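Local coordinates for putative secreted cellulose-binding protein (Streptomyces coelicolor, PDB 4OY6), which probably cleaves cellulose oxidatively as a secreted copper-dependent lytic polysaccharide monooxygenase of family AA10, at residues H1-V5 with W48-Y52; R10-C14 with L83-W89; V64-C70 with A128-L134; T95-T99 with V153-G157. All coordinates share one frame; numbering follows the deposited sequence.

Contact 1: residues H1-V5 with W48-Y52; sequences HGSVV and WNGLY. With CU (copper (II) ion), chain B.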
loop_
_atom_site.group_PDB
_atom_site.type_symbol
_atom_site.label_atom_id
_atom_site.label_comp_id
_atom_site.label_asym_id
_atom_site.label_seq_id
_atom_site.Cartn_x
_atom_site.Cartn_y
_atom_site.Cartn_z
ATOM N N HIS A 1 -9.706 6.573 9.344
ATOM C CA HIS A 1 -8.352 6.362 8.750
ATOM C C HIS A 1 -7.924 4.921 8.946
ATOM O O HIS A 1 -8.303 4.293 9.935
ATOM C CB HIS A 1 -7.357 7.322 9.383
ATOM C CG HIS A 1 -7.470 8.723 8.879
ATOM N ND1 HIS A 1 -8.637 9.447 8.934
ATOM C CD2 HIS A 1 -6.564 9.510 8.261
ATOM C CE1 HIS A 1 -8.429 10.638 8.407
ATOM N NE2 HIS A 1 -7.184 10.701 7.985
ATOM N N GLY A 2 -7.139 4.402 8.025
ATOM C CA GLY A 2 -6.719 3.010 8.119
ATOM C C GLY A 2 -5.711 2.660 7.048
ATOM O O GLY A 2 -5.129 3.523 6.417
ATOM N N SER A 3 -5.552 1.357 6.830
ATOM C CA SER A 3 -4.602 0.833 5.860
ATOM C C SER A 3 -4.999 -0.572 5.458
ATOM O O SER A 3 -5.917 -1.161 6.029
ATOM C CB SER A 3 -3.170 0.809 6.421
ATOM O OG SER A 3 -2.228 0.619 5.394
ATOM N N VAL A 4 -4.289 -1.111 4.473
ATOM C CA VAL A 4 -4.376 -2.520 4.139
ATOM C C VAL A 4 -3.503 -3.278 5.117
ATOM O O VAL A 4 -2.293 -3.047 5.204
ATOM C CB VAL A 4 -3.957 -2.810 2.701
ATOM C CG1 VAL A 4 -3.925 -4.311 2.479
ATOM C CG2 VAL A 4 -4.914 -2.146 1.716
ATOM N N VAL A 5 -4.143 -4.150 5.903
ATOM C CA VAL A 5 -3.463 -4.925 6.918
ATOM C C VAL A 5 -3.097 -6.331 6.486
ATOM O O VAL A 5 -2.194 -6.935 7.048
ATOM C CB VAL A 5 -4.249 -4.941 8.251
ATOM C CG1 VAL A 5 -4.379 -3.512 8.785
ATOM C CG2 VAL A 5 -5.615 -5.586 8.101
ATOM N N TRP A 48 0.585 4.746 10.906
ATOM C CA TRP A 48 0.406 3.815 9.815
ATOM C C TRP A 48 -0.915 4.058 9.103
ATOM O O TRP A 48 -1.079 3.589 7.974
ATOM C CB TRP A 48 0.527 2.363 10.208
ATOM C CG TRP A 48 -0.308 1.972 11.308
ATOM C CD1 TRP A 48 0.092 1.824 12.611
ATOM C CD2 TRP A 48 -1.699 1.558 11.255
ATOM N NE1 TRP A 48 -0.967 1.392 13.374
ATOM C CE2 TRP A 48 -2.063 1.196 12.567
ATOM C CE3 TRP A 48 -2.656 1.420 10.211
ATOM C CZ2 TRP A 48 -3.349 0.778 12.884
ATOM C CZ3 TRP A 48 -3.912 0.987 10.525
ATOM C CH2 TRP A 48 -4.255 0.680 11.857
ATOM N N ASN A 49 -1.850 4.769 9.731
ATOM C CA ASN A 49 -3.167 4.987 9.149
ATOM C C ASN A 49 -3.340 6.305 8.403
ATOM O O ASN A 49 -4.441 6.618 7.968
ATOM C CB ASN A 49 -4.274 4.756 10.193
ATOM C CG ASN A 49 -4.388 5.821 11.264
ATOM O OD1 ASN A 49 -3.602 6.757 11.397
ATOM N ND2 ASN A 49 -5.454 5.690 12.031
ATOM N N GLY A 50 -2.262 7.066 8.252
ATOM C CA GLY A 50 -2.321 8.413 7.739
ATOM C C GLY A 50 -1.894 8.649 6.300
ATOM O O GLY A 50 -1.525 9.774 5.954
ATOM N N LEU A 51 -1.957 7.607 5.450
ATOM C CA LEU A 51 -1.464 7.724 4.079
ATOM C C LEU A 51 -2.620 8.056 3.137
ATOM O O LEU A 51 -3.154 7.181 2.457
ATOM C CB LEU A 51 -0.718 6.455 3.680
ATOM C CG LEU A 51 0.385 6.675 2.629
ATOM C CD1 LEU A 51 1.202 5.407 2.481
ATOM C CD2 LEU A 51 -0.148 7.141 1.272
ATOM N N TYR A 52 -2.998 9.332 3.119
ATOM C CA TYR A 52 -4.142 9.800 2.368
ATOM C C TYR A 52 -3.853 11.132 1.682
ATOM O O TYR A 52 -2.925 11.860 2.068
ATOM C CB TYR A 52 -5.389 9.962 3.281
ATOM C CG TYR A 52 -5.218 11.070 4.283
ATOM C CD1 TYR A 52 -4.570 10.871 5.499
ATOM C CD2 TYR A 52 -5.624 12.366 3.981
ATOM C CE1 TYR A 52 -4.317 11.906 6.380
ATOM C CE2 TYR A 52 -5.407 13.396 4.868
ATOM C CZ TYR A 52 -4.747 13.162 6.073
ATOM O OH TYR A 52 -4.519 14.192 6.955
HETATM CU CU CU B . -10.392 8.606 8.951
HETATM O O HOH W 1 -2.809 4.830 5.525
HETATM O O HOH W 2 -0.843 2.831 5.108
#

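Contact 2: residues R10-C14 with L83-W89; sequences RNYGC and LDAVGPW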
loop_
_atom_site.group_PDB
_atom_site.type_symbol
_atom_site.label_atom_id
_atom_site.label_comp_id
_atom_site.label_asym_id
_atom_site.label_seq_id
_atom_site.Cartn_x
_atom_site.Cartn_y
_atom_site.Cartn_z
ATOM N N ARG A 10 3.129 -1.441 2.922
ATOM C CA ARG A 10 4.549 -1.277 3.223
ATOM C C ARG A 10 4.772 -0.757 4.643
ATOM O O ARG A 10 5.572 -1.274 5.414
ATOM C CB ARG A 10 5.249 -0.386 2.199
ATOM C CG ARG A 10 5.471 -1.089 0.869
ATOM C CD ARG A 10 6.266 -0.276 -0.133
ATOM N NE ARG A 10 6.554 -1.109 -1.278
ATOM C CZ ARG A 10 7.154 -0.715 -2.391
ATOM N NH1 ARG A 10 7.526 0.534 -2.549
ATOM N NH2 ARG A 10 7.363 -1.604 -3.355
ATOM N N ASN A 11 4.074 0.321 4.986
ATOM C CA ASN A 11 4.286 0.940 6.286
ATOM C C ASN A 11 3.582 0.183 7.395
ATOM O O ASN A 11 4.132 0.062 8.499
ATOM C CB ASN A 11 3.988 2.442 6.289
ATOM C CG ASN A 11 2.537 2.795 6.081
ATOM O OD1 ASN A 11 1.819 2.166 5.320
ATOM N ND2 ASN A 11 2.135 3.846 6.714
ATOM N N TYR A 12 2.381 -0.347 7.155
ATOM C CA TYR A 12 1.758 -1.190 8.181
ATOM C C TYR A 12 2.623 -2.407 8.483
ATOM O O TYR A 12 2.788 -2.771 9.656
ATOM C CB TYR A 12 0.331 -1.598 7.795
ATOM C CG TYR A 12 -0.351 -2.377 8.871
ATOM C CD1 TYR A 12 -0.927 -1.727 9.953
ATOM C CD2 TYR A 12 -0.383 -3.765 8.842
ATOM C CE1 TYR A 12 -1.538 -2.425 10.950
ATOM C CE2 TYR A 12 -0.967 -4.488 9.867
ATOM C CZ TYR A 12 -1.554 -3.794 10.918
ATOM O OH TYR A 12 -2.180 -4.438 11.964
ATOM N N GLY A 13 3.173 -3.031 7.446
ATOM C CA GLY A 13 4.036 -4.182 7.642
ATOM C C GLY A 13 5.295 -3.841 8.424
ATOM O O GLY A 13 5.666 -4.581 9.326
ATOM N N CYS A 14 5.944 -2.723 8.105
ATOM C CA CYS A 14 7.108 -2.325 8.870
ATOM C C CYS A 14 6.755 -2.092 10.339
ATOM O O CYS A 14 7.570 -2.403 11.223
ATOM C CB CYS A 14 7.782 -1.094 8.288
ATOM S SG CYS A 14 8.575 -1.328 6.668
ATOM N N LEU A 83 8.632 5.246 1.422
ATOM C CA LEU A 83 7.926 4.112 0.837
ATOM C C LEU A 83 8.088 4.037 -0.687
ATOM O O LEU A 83 7.728 3.025 -1.298
ATOM C CB LEU A 83 6.433 4.095 1.203
ATOM C CG LEU A 83 6.126 4.245 2.698
ATOM C CD1 LEU A 83 4.632 4.104 2.896
ATOM C CD2 LEU A 83 6.924 3.255 3.548
ATOM N N ASP A 84 8.623 5.109 -1.294
ATOM C CA ASP A 84 8.943 5.101 -2.716
ATOM C C ASP A 84 10.333 4.518 -3.015
ATOM O O ASP A 84 10.727 4.411 -4.182
ATOM C CB ASP A 84 8.877 6.518 -3.276
ATOM C CG ASP A 84 7.472 7.106 -3.290
ATOM O OD1 ASP A 84 6.505 6.346 -3.483
ATOM O OD2 ASP A 84 7.370 8.344 -3.161
ATOM N N ALA A 85 11.099 4.146 -1.988
ATOM C CA ALA A 85 12.388 3.523 -2.222
ATOM C C ALA A 85 12.225 2.250 -3.043
ATOM O O ALA A 85 11.223 1.533 -2.919
ATOM C CB ALA A 85 13.079 3.232 -0.906
ATOM N N VAL A 86 13.232 1.990 -3.870
ATOM C CA VAL A 86 13.257 0.821 -4.725
ATOM C C VAL A 86 14.251 -0.182 -4.136
ATOM O O VAL A 86 15.413 0.153 -3.867
ATOM C CB VAL A 86 13.639 1.210 -6.152
ATOM C CG1 VAL A 86 13.785 -0.017 -7.038
ATOM C CG2 VAL A 86 12.615 2.175 -6.721
ATOM N N GLY A 87 13.783 -1.406 -3.893
ATOM C CA GLY A 87 14.611 -2.417 -3.272
ATOM C C GLY A 87 13.782 -3.590 -2.835
ATOM O O GLY A 87 12.586 -3.662 -3.154
ATOM N N PRO A 88 14.404 -4.515 -2.105
ATOM C CA PRO A 88 13.774 -5.790 -1.767
ATOM C C PRO A 88 12.823 -5.697 -0.561
ATOM O O PRO A 88 13.088 -6.244 0.513
ATOM C CB PRO A 88 14.983 -6.685 -1.486
ATOM C CG PRO A 88 15.979 -5.744 -0.889
ATOM C CD PRO A 88 15.841 -4.495 -1.725
ATOM N N TRP A 89 11.711 -4.994 -0.757
ATOM C CA TRP A 89 10.672 -4.885 0.257
ATOM C C TRP A 89 10.205 -6.289 0.619
ATOM O O TRP A 89 10.041 -7.154 -0.240
ATOM C CB TRP A 89 9.494 -4.073 -0.276
ATOM C CG TRP A 89 9.805 -2.609 -0.403
ATOM C CD1 TRP A 89 10.279 -1.955 -1.490
ATOM C CD2 TRP A 89 9.609 -1.624 0.607
ATOM N NE1 TRP A 89 10.431 -0.628 -1.222
ATOM C CE2 TRP A 89 10.041 -0.391 0.075
ATOM C CE3 TRP A 89 9.143 -1.670 1.910
ATOM C CZ2 TRP A 89 9.999 0.777 0.815
ATOM C CZ3 TRP A 89 9.140 -0.508 2.645
ATOM C CH2 TRP A 89 9.560 0.684 2.102
HETATM O O HOH W 3 9.206 1.227 -4.816
#

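Contact 3: residues V64-C70 with A128-L134; sequences VPDGQLC and ALTWGEL. With ZN (zinc ion), chain I.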
loop_
_atom_site.group_PDB
_atom_site.type_symbol
_atom_site.label_atom_id
_atom_site.label_comp_id
_atom_site.label_asym_id
_atom_site.label_seq_id
_atom_site.Cartn_x
_atom_site.Cartn_y
_atom_site.Cartn_z
ATOM N N VAL A 64 -0.703 11.926 -8.263
ATOM C CA VAL A 64 0.249 10.894 -7.829
ATOM C C VAL A 64 1.201 10.641 -8.994
ATOM O O VAL A 64 0.908 9.841 -9.872
ATOM C CB VAL A 64 -0.463 9.596 -7.409
ATOM C CG1 VAL A 64 0.556 8.521 -7.038
ATOM C CG2 VAL A 64 -1.420 9.868 -6.250
ATOM N N PRO A 65 2.338 11.354 -9.016
ATOM C CA PRO A 65 3.281 11.154 -10.109
ATOM C C PRO A 65 3.917 9.753 -10.134
ATOM O O PRO A 65 4.070 9.103 -9.095
ATOM C CB PRO A 65 4.384 12.180 -9.815
ATOM C CG PRO A 65 3.708 13.256 -9.023
ATOM C CD PRO A 65 2.728 12.491 -8.169
ATOM N N ASP A 66 4.310 9.307 -11.323
ATOM C CA ASP A 66 5.106 8.108 -11.443
ATOM C C ASP A 66 6.310 8.170 -10.516
ATOM O O ASP A 66 6.911 9.226 -10.319
ATOM C CB ASP A 66 5.587 7.950 -12.887
ATOM C CG ASP A 66 4.507 7.481 -13.824
ATOM O OD1 ASP A 66 3.482 6.935 -13.393
ATOM O OD2 ASP A 66 4.714 7.611 -15.041
ATOM N N GLY A 67 6.614 7.025 -9.912
ATOM C CA GLY A 67 7.677 6.919 -8.910
ATOM C C GLY A 67 7.294 7.351 -7.509
ATOM O O GLY A 67 8.096 7.263 -6.600
ATOM N N GLN A 68 6.068 7.840 -7.349
ATOM C CA GLN A 68 5.550 8.319 -6.068
ATOM C C GLN A 68 4.241 7.639 -5.702
ATOM O O GLN A 68 3.475 8.126 -4.874
ATOM C CB GLN A 68 5.343 9.840 -6.072
ATOM C CG GLN A 68 6.590 10.613 -6.447
ATOM C CD GLN A 68 6.356 12.082 -6.578
ATOM O OE1 GLN A 68 5.441 12.637 -5.961
ATOM N NE2 GLN A 68 7.200 12.740 -7.347
ATOM N N LEU A 69 3.955 6.488 -6.300
ATOM C CA LEU A 69 2.697 5.808 -6.019
ATOM C C LEU A 69 2.592 5.382 -4.547
ATOM O O LEU A 69 1.551 5.564 -3.903
ATOM C CB LEU A 69 2.460 4.596 -6.940
ATOM C CG LEU A 69 1.884 4.967 -8.317
ATOM C CD1 LEU A 69 2.843 5.817 -9.176
ATOM C CD2 LEU A 69 1.437 3.718 -9.063
ATOM N N CYS A 70 3.644 4.781 -4.004
ATOM C CA CYS A 70 3.565 4.211 -2.657
ATOM C C CYS A 70 3.571 5.252 -1.555
ATOM O O CYS A 70 3.187 4.932 -0.440
ATOM C CB CYS A 70 4.653 3.164 -2.425
ATOM S SG CYS A 70 4.500 1.745 -3.560
ATOM N N ALA A 128 11.203 1.540 -10.254
ATOM C CA ALA A 128 10.220 2.404 -9.607
ATOM C C ALA A 128 8.813 2.088 -10.125
ATOM O O ALA A 128 8.620 1.800 -11.317
ATOM C CB ALA A 128 10.545 3.854 -9.903
ATOM N N LEU A 129 7.832 2.114 -9.234
ATOM C CA LEU A 129 6.444 1.936 -9.639
ATOM C C LEU A 129 5.954 3.134 -10.460
ATOM O O LEU A 129 6.189 4.288 -10.106
ATOM C CB LEU A 129 5.541 1.784 -8.435
ATOM C CG LEU A 129 5.149 0.400 -8.006
ATOM C CD1 LEU A 129 6.331 -0.138 -7.220
ATOM C CD2 LEU A 129 3.857 0.497 -7.180
ATOM N N THR A 130 5.253 2.817 -11.541
ATOM C CA THR A 130 4.609 3.802 -12.406
ATOM C C THR A 130 3.197 3.302 -12.694
ATOM O O THR A 130 2.918 2.113 -12.599
ATOM C CB THR A 130 5.349 3.992 -13.737
ATOM O OG1 THR A 130 5.175 2.810 -14.524
ATOM C CG2 THR A 130 6.840 4.295 -13.489
ATOM N N TRP A 131 2.330 4.220 -13.093
ATOM C CA TRP A 131 0.970 3.848 -13.456
ATOM C C TRP A 131 0.957 2.897 -14.658
ATOM O O TRP A 131 0.121 1.996 -14.738
ATOM C CB TRP A 131 0.140 5.084 -13.744
ATOM C CG TRP A 131 -0.203 5.875 -12.515
ATOM C CD1 TRP A 131 0.433 6.999 -12.042
ATOM C CD2 TRP A 131 -1.268 5.610 -11.594
ATOM N NE1 TRP A 131 -0.179 7.448 -10.909
ATOM C CE2 TRP A 131 -1.226 6.617 -10.608
ATOM C CE3 TRP A 131 -2.266 4.643 -11.517
ATOM C CZ2 TRP A 131 -2.159 6.680 -9.568
ATOM C CZ3 TRP A 131 -3.183 4.698 -10.461
ATOM C CH2 TRP A 131 -3.123 5.711 -9.517
ATOM N N GLY A 132 1.890 3.093 -15.574
ATOM C CA GLY A 132 1.957 2.267 -16.768
ATOM C C GLY A 132 2.357 0.828 -16.522
ATOM O O GLY A 132 2.131 -0.030 -17.375
ATOM N N GLU A 133 2.922 0.552 -15.348
ATOM C CA GLU A 133 3.318 -0.802 -14.962
ATOM C C GLU A 133 2.279 -1.503 -14.135
ATOM O O GLU A 133 2.544 -2.599 -13.652
ATOM C CB GLU A 133 4.638 -0.764 -14.181
ATOM C CG GLU A 133 5.824 -0.267 -14.988
ATOM C CD GLU A 133 6.379 -1.286 -15.947
ATOM O OE1 GLU A 133 5.749 -2.351 -16.158
ATOM O OE2 GLU A 133 7.488 -1.014 -16.468
ATOM N N LEU A 134 1.104 -0.883 -13.967
ATOM C CA LEU A 134 -0.008 -1.494 -13.257
ATOM C C LEU A 134 -1.055 -2.052 -14.193
ATOM O O LEU A 134 -1.300 -1.494 -15.279
ATOM C CB LEU A 134 -0.685 -0.483 -12.341
ATOM C CG LEU A 134 0.119 0.076 -11.182
ATOM C CD1 LEU A 134 -0.684 1.140 -10.444
ATOM C CD2 LEU A 134 0.562 -1.011 -10.232
HETATM ZN ZN ZN I . 3.110 7.278 -16.199
HETATM O O HOH W 4 3.430 5.393 -16.431
#

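Contact 4: residues T95-T99 with V153-G157; sequences TDDFT and VSTSG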
loop_
_atom_site.group_PDB
_atom_site.type_symbol
_atom_site.label_atom_id
_atom_site.label_comp_id
_atom_site.label_asym_id
_atom_site.label_seq_id
_atom_site.Cartn_x
_atom_site.Cartn_y
_atom_site.Cartn_z
ATOM N N THR A 95 -2.021 -16.414 -2.586
ATOM C CA THR A 95 -2.503 -17.289 -3.631
ATOM C C THR A 95 -3.105 -16.433 -4.745
ATOM O O THR A 95 -3.281 -15.215 -4.600
ATOM C CB THR A 95 -3.531 -18.304 -3.057
ATOM O OG1 THR A 95 -4.507 -17.619 -2.237
ATOM C CG2 THR A 95 -2.793 -19.314 -2.198
ATOM N N ASP A 96 -3.418 -17.060 -5.878
ATOM C CA ASP A 96 -3.911 -16.304 -7.035
ATOM C C ASP A 96 -5.190 -15.523 -6.704
ATOM O O ASP A 96 -5.383 -14.399 -7.214
ATOM C CB ASP A 96 -4.197 -17.225 -8.213
ATOM C CG ASP A 96 -2.975 -17.775 -8.916
ATOM O OD1 ASP A 96 -1.839 -17.470 -8.554
ATOM O OD2 ASP A 96 -3.229 -18.559 -9.874
ATOM N N ASP A 97 -6.045 -16.138 -5.898
ATOM C CA ASP A 97 -7.205 -15.483 -5.322
ATOM C C ASP A 97 -6.834 -15.126 -3.889
ATOM O O ASP A 97 -6.426 -15.998 -3.113
ATOM C CB ASP A 97 -8.439 -16.399 -5.294
ATOM C CG ASP A 97 -8.841 -16.902 -6.653
ATOM O OD1 ASP A 97 -8.606 -16.221 -7.654
ATOM O OD2 ASP A 97 -9.432 -17.988 -6.683
ATOM N N PHE A 98 -6.973 -13.863 -3.526
ATOM C CA PHE A 98 -6.594 -13.414 -2.195
ATOM C C PHE A 98 -7.508 -12.270 -1.799
ATOM O O PHE A 98 -8.122 -11.599 -2.635
ATOM C CB PHE A 98 -5.111 -13.001 -2.137
ATOM C CG PHE A 98 -4.756 -11.846 -3.021
ATOM C CD1 PHE A 98 -4.466 -12.040 -4.363
ATOM C CD2 PHE A 98 -4.697 -10.545 -2.525
ATOM C CE1 PHE A 98 -4.146 -10.963 -5.199
ATOM C CE2 PHE A 98 -4.357 -9.491 -3.350
ATOM C CZ PHE A 98 -4.101 -9.697 -4.686
ATOM N N THR A 99 -7.631 -12.083 -0.497
ATOM C CA THR A 99 -8.468 -11.019 0.047
ATOM C C THR A 99 -7.622 -9.846 0.479
ATOM O O THR A 99 -6.677 -10.007 1.235
ATOM C CB THR A 99 -9.273 -11.534 1.244
ATOM O OG1 THR A 99 -10.094 -12.625 0.825
ATOM C CG2 THR A 99 -10.161 -10.455 1.835
ATOM N N VAL A 153 -10.152 -10.538 -4.297
ATOM C CA VAL A 153 -9.450 -10.355 -5.566
ATOM C C VAL A 153 -9.183 -11.707 -6.204
ATOM O O VAL A 153 -8.831 -12.667 -5.515
ATOM C CB VAL A 153 -8.112 -9.567 -5.345
ATOM C CG1 VAL A 153 -7.314 -9.425 -6.646
ATOM C CG2 VAL A 153 -8.403 -8.184 -4.784
ATOM N N SER A 154 -9.310 -11.773 -7.517
ATOM C CA SER A 154 -8.981 -12.977 -8.263
ATOM C C SER A 154 -8.062 -12.609 -9.399
ATOM O O SER A 154 -8.393 -11.766 -10.250
ATOM C CB SER A 154 -10.241 -13.619 -8.837
ATOM O OG SER A 154 -9.938 -14.779 -9.592
ATOM N N THR A 155 -6.910 -13.284 -9.456
ATOM C CA THR A 155 -5.952 -13.117 -10.539
ATOM C C THR A 155 -5.572 -14.487 -11.080
ATOM O O THR A 155 -5.765 -15.495 -10.405
ATOM C CB THR A 155 -4.657 -12.388 -10.090
ATOM O OG1 THR A 155 -3.872 -13.256 -9.265
ATOM C CG2 THR A 155 -4.987 -11.081 -9.356
ATOM N N SER A 156 -5.030 -14.494 -12.290
ATOM C CA SER A 156 -4.415 -15.682 -12.864
ATOM C C SER A 156 -3.236 -15.253 -13.716
ATOM O O SER A 156 -3.258 -14.187 -14.306
ATOM C CB SER A 156 -5.420 -16.478 -13.709
ATOM O OG SER A 156 -6.538 -16.907 -12.962
ATOM N N GLY A 157 -2.209 -16.094 -13.778
ATOM C CA GLY A 157 -1.037 -15.812 -14.591
ATOM C C GLY A 157 -0.019 -14.874 -13.986
ATOM O O GLY A 157 0.922 -14.466 -14.669
HETATM O O HOH W 5 -1.923 -18.498 -12.303
HETATM O O HOH W 6 -7.548 -17.381 -9.772
#

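Contact 1: residues H1-V5 with W48-Y52
The imidazole of H1 turns one edge to the face of the Y52 phenol in an offset edge-to-face pair, planes at 85° and centroids 4.8 Å apart. NE2 leads, sitting over the rim of the phenol ring 3.5 Å from Y52 CE1, while ND1, on the other side of the imidazole, is the atom that takes the metal. With CG beside its own backbone N (chi1 -76°), H1 brings ND1 and the amino terminus to the same copper ion, ND1 at 1.9 Å and N at 2.2 Å. This is the copper-gripping N terminus of lytic polysaccharide monooxygenases, the histidine brace, which H108 completes through its NE2; D104 accepts a hydrogen bond from the H1 amino group. A leucine in place of Y52 takes away the flat face under NE2 and would probably leave the imidazole edge less firmly steered as it holds the copper. At the root of the H1 side chain, CB rests 3.3 Å from the backbone O of N49. Further along, at S3 of strand 2-6, the six-membered ring of W48 presents its edge, CE3 lying 3.9 Å from S3 CB, and N49 CB covers one face of the same indole toward its rim. The W48 ring also packs against W15 and Y12. Two waters fill in between the backbones: one links G2 O and W48 O and accepts from L51 N at 2.9 Å, the other joins W48 O to S3 OG, whose hydroxyl also bonds to S9 OG.

Contact 2: residues R10-C14 with L83-W89
The first turn of helix 10-18, closed by C14 N bonding to R10 O, faces the 83-89 loop and comes nearest it at R10 and L83, whose CA atoms are 6.8 Å apart. The motif here is a cation-pi stack of R10 on W89. The R10 guanidinium stacks face to face on the W89 indole, planes 6° apart, with CZ 3.5 Å from the centroid of the five-membered ring. Extended from CG to NE, the arginine chain runs across the indole, placing its CD over the six-membered ring, 3.6 Å from that centroid, in a CH-pi contact. The edge of the guanidinium does the polar work: NH1 donates in its own plane to L83 O at 2.8 Å and also to a water that bonds onward to A85 O. NE forms a salt bridge with D182, which ties the helix to strand 175-184. The indole is held from its own rim as well, since W89 NE1 donates to A85 O almost straight, at 171°. This fixes the ring's rotation under the cation. Beside the stack, L83 CD1 packs on N11 CB at 3.8 Å, while the N11 amide turns to A44 O. C14 SG, joined to C34 in a disulfide, meets the edge of the same indole in a sulfur-aromatic contact, 4.1 Å from W89 CZ3.

Contact 3: residues V64-C70 with A128-L134
Three hydrogen bonds join the 64-70 loop to 128-134, and W131 supplies two of the donors. Its indole NE1 gives to V64 O at 2.8 Å, lying in the ring plane, and its backbone N gives to D66 OD1 at 3.0 Å, meeting that oxygen from above the carboxylate plane. The third runs from G67 N to L129 O, 2.8 Å away. P65 to Q68 form a type II beta turn, with G67 at a positive phi, and it is this turn that offers D66 and G67 to the neighbouring loop. The other carboxylate oxygen of D66, OD2, binds a zinc ion at 2.0 Å; a zinc-bound water accepts from G132 N. Apolar contacts lie on the inner side. L69 sets CD1 over one face of the W131 indole, 4.1 Å from the centroid of the five-membered ring, and its CD2 meets L134 CD1 tip to tip at 3.6 Å. A valine in place of W131 removes the indole, which would probably leave V64 O without this donor's bond and open a gap over L69 CD1. C70, in a disulfide with C180, rests its SG 3.9 Å from L129 CD2.

Contact 4: residues T95-T99 with V153-G157
The backbone oxygen of D96 is gripped twice by T155: OG1 donates at 2.8 Å in the carbonyl plane, on a lone pair, while N donates at 2.9 Å from above that plane. T155 can do both because its OG1 stands between its own backbone N and carbonyl carbon (chi1 72°), on the side of the amide that bonds. The bonds close the end of an antiparallel pairing between strands 97-104 and 148-154, part of the three-stranded sheet of this AA10 domain. F98 and V153 form a hydrogen-bonded pair, F98 N giving to V153 O and V153 N to F98 O. D97 and S154 follow as a non-hydrogen-bonded pair in which D97 CA lies 3.3 Å from V153 O, a CA-H...O contact. Their side chains join on one face of the sheet, S154 OG donating to D97 OD1 at 2.8 Å from above the carboxylate plane. On the other face, the F98 and V153 side chains run alongside each other in one direction. V153 CB sits over the phenyl face, offset toward its rim and 4.2 Å from the centroid, and CG1 approaches F98 CZ at 3.8 Å. V137 of strand 134-139 packs on V153 and T155, and F185 on D96 and T155. Two waters bridge the segments: one donates to D96 OD2 and accepts from G157 N, while another donates to both D97 OD1 and T155 O, 2.6 Å from D97 OD1.

In the fold
Contacts 1, 2 and 3 all touch one another, whereas contact 4 lies apart, its centre 22 to 23 Å from the others. Contacts 1 and 2 follow each other through strand 2-6 and helix 10-18, and touch where V5 and W48 pack on Y12 and L51 on L83. Their segments alternate along the chain, as do those of contacts 2 and 3, whose centres are 14 Å apart and which meet where L83 and D84 touch C70. Contacts 1 and 3, on opposite sides of the chain's centre, still meet where L51 reaches C70. Contact 4 shares a sheet with contact 1, since strand 97-104 lies between 2-6 and 148-154. The copper-binding N terminus is thus anchored to the three-stranded sheet and to the helical and loop region alike.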